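Local coordinates for protein 303aa long hypothetical esterase (Sulfolobus tokodaii, PDB 3AIN) that probably hydrolyses carboxylic ester bonds, as a thermostable carboxylesterase of the hormone-sensitive-lipase-like group with an alpha/beta hydrolase fold, at residues Ala247-Leu252 / Asn274-Ser279. The protein carries 1 engineered substitution. Numbering follows the deposited sequence.
Sequences ADLNDL and NKLLQS
The amide of N250 lays one face over S279, with S279 CB 4.1 Å from N250 CG, while its ND2 end reaches D248. In this alpha/beta hydrolase fold the contact lies where the loop leading into strand 255-260 passes the C-terminal end of helix 266-278. N250 OD1 sits near S279 O, but both are acceptors and do not bond. D248 OD1 accepts from the backbone N of N250 at 2.9 Å, closing an Asx turn that overlaps a type II beta turn from L249 to L252; the ND2 bond to the same oxygen is modelled too short to trust.

Deeper in, L249 and K275 cross at about a right angle, L249 CD1 resting 3.7 Å from K275 CG. K275 runs out with CG anti to its N (chi1 -172°), and its NZ is bonded to I245 O. L276 CD2 touches L249 CB and L252 CD1 (4.0 and 3.9 Å), and I181 of helix 171-185 packs against both loop leucines. S279 OG bonds back to K275 O, meeting it from above the carbonyl plane, and receives a hydrogen from a water that accepts from L249 N. A second water, 2.7 Å from S279 O, donates to that carbonyl and accepts from D251 N.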
# COMPACT_ATOMS: atom_id res chain seq x y z
N ALA A 247 8.58 15.69 19.34
CA ALA A 247 7.43 15.73 20.26
C ALA A 247 7.26 14.36 20.92
O ALA A 247 7.72 13.35 20.39
CB ALA A 247 6.15 16.11 19.48
N ASP A 248 6.53 14.33 22.04
CA ASP A 248 6.01 13.09 22.62
C ASP A 248 4.80 12.62 21.81
O ASP A 248 3.82 13.36 21.62
CB ASP A 248 5.65 13.36 24.10
CG ASP A 248 4.90 12.21 24.76
OD1 ASP A 248 4.43 11.29 24.06
OD2 ASP A 248 4.60 12.34 25.97
N LEU A 249 4.93 11.44 21.19
CA LEU A 249 3.97 11.01 20.18
C LEU A 249 2.93 10.05 20.73
O LEU A 249 2.17 9.45 19.98
CB LEU A 249 4.70 10.38 18.98
CG LEU A 249 5.78 11.26 18.30
CD1 LEU A 249 6.33 10.53 17.06
CD2 LEU A 249 5.26 12.64 17.89
N ASN A 250 2.91 9.86 22.06
CA ASN A 250 1.85 9.07 22.67
C ASN A 250 0.47 9.63 22.35
O ASN A 250 0.31 10.85 22.23
CB ASN A 250 2.03 9.06 24.19
CG ASN A 250 3.24 8.26 24.63
OD1 ASN A 250 3.17 7.04 24.80
ND2 ASN A 250 4.35 8.95 24.87
N ASP A 251 -0.50 8.74 22.18
CA ASP A 251 -1.92 9.09 22.14
C ASP A 251 -2.30 9.85 20.89
O ASP A 251 -3.37 10.46 20.83
CB ASP A 251 -2.34 9.87 23.40
CG ASP A 251 -2.06 9.09 24.69
OD1 ASP A 251 -2.48 7.93 24.77
OD2 ASP A 251 -1.31 9.59 25.55
N LEU A 252 -1.47 9.77 19.85
CA LEU A 252 -1.80 10.38 18.57
C LEU A 252 -2.66 9.41 17.75
O LEU A 252 -2.74 8.22 18.04
CB LEU A 252 -0.50 10.75 17.80
CG LEU A 252 0.35 11.89 18.39
CD1 LEU A 252 1.64 12.17 17.59
CD2 LEU A 252 -0.43 13.19 18.54
N ASN A 274 8.31 4.72 13.22
CA ASN A 274 8.89 3.92 14.29
C ASN A 274 8.66 4.53 15.67
O ASN A 274 8.37 3.80 16.62
CB ASN A 274 10.38 3.67 14.03
CG ASN A 274 10.61 2.75 12.82
OD1 ASN A 274 11.66 2.81 12.16
ND2 ASN A 274 9.55 2.08 12.41
N LYS A 275 8.85 5.83 15.78
CA LYS A 275 8.63 6.52 17.06
C LYS A 275 7.17 6.53 17.47
O LYS A 275 6.84 6.23 18.64
CB LYS A 275 9.22 7.93 17.02
CG LYS A 275 9.24 8.67 18.36
CD LYS A 275 10.01 9.99 18.18
CE LYS A 275 10.62 10.51 19.47
NZ LYS A 275 9.74 11.49 20.10
N LEU A 276 6.27 6.65 16.49
CA LEU A 276 4.85 6.41 16.76
C LEU A 276 4.58 5.02 17.31
O LEU A 276 3.85 4.87 18.29
CB LEU A 276 4.00 6.64 15.51
CG LEU A 276 3.73 8.09 15.14
CD1 LEU A 276 3.29 8.18 13.64
CD2 LEU A 276 2.64 8.70 16.05
N LEU A 277 5.14 4.00 16.66
CA LEU A 277 4.93 2.62 17.09
C LEU A 277 5.46 2.40 18.51
O LEU A 277 4.80 1.75 19.33
CB LEU A 277 5.62 1.65 16.12
CG LEU A 277 4.92 1.44 14.78
CD1 LEU A 277 5.87 0.61 13.90
CD2 LEU A 277 3.56 0.71 14.95
N GLN A 278 6.62 2.98 18.79
CA GLN A 278 7.27 2.84 20.10
C GLN A 278 6.42 3.54 21.15
O GLN A 278 6.65 3.37 22.36
CB GLN A 278 8.66 3.48 20.09
CG GLN A 278 9.72 2.77 19.25
CD GLN A 278 11.06 3.52 19.25
OE1 GLN A 278 11.11 4.77 19.23
NE2 GLN A 278 12.14 2.76 19.21
N SER A 279 5.63 4.51 20.70
CA SER A 279 4.77 5.31 21.59
C SER A 279 3.36 4.73 21.69
O SER A 279 2.43 5.42 22.16
CB SER A 279 4.72 6.76 21.08
OG SER A 279 6.02 7.32 20.95
O HOH W 1 7.25 9.78 21.64
O HOH W 2 -0.25 5.86 22.43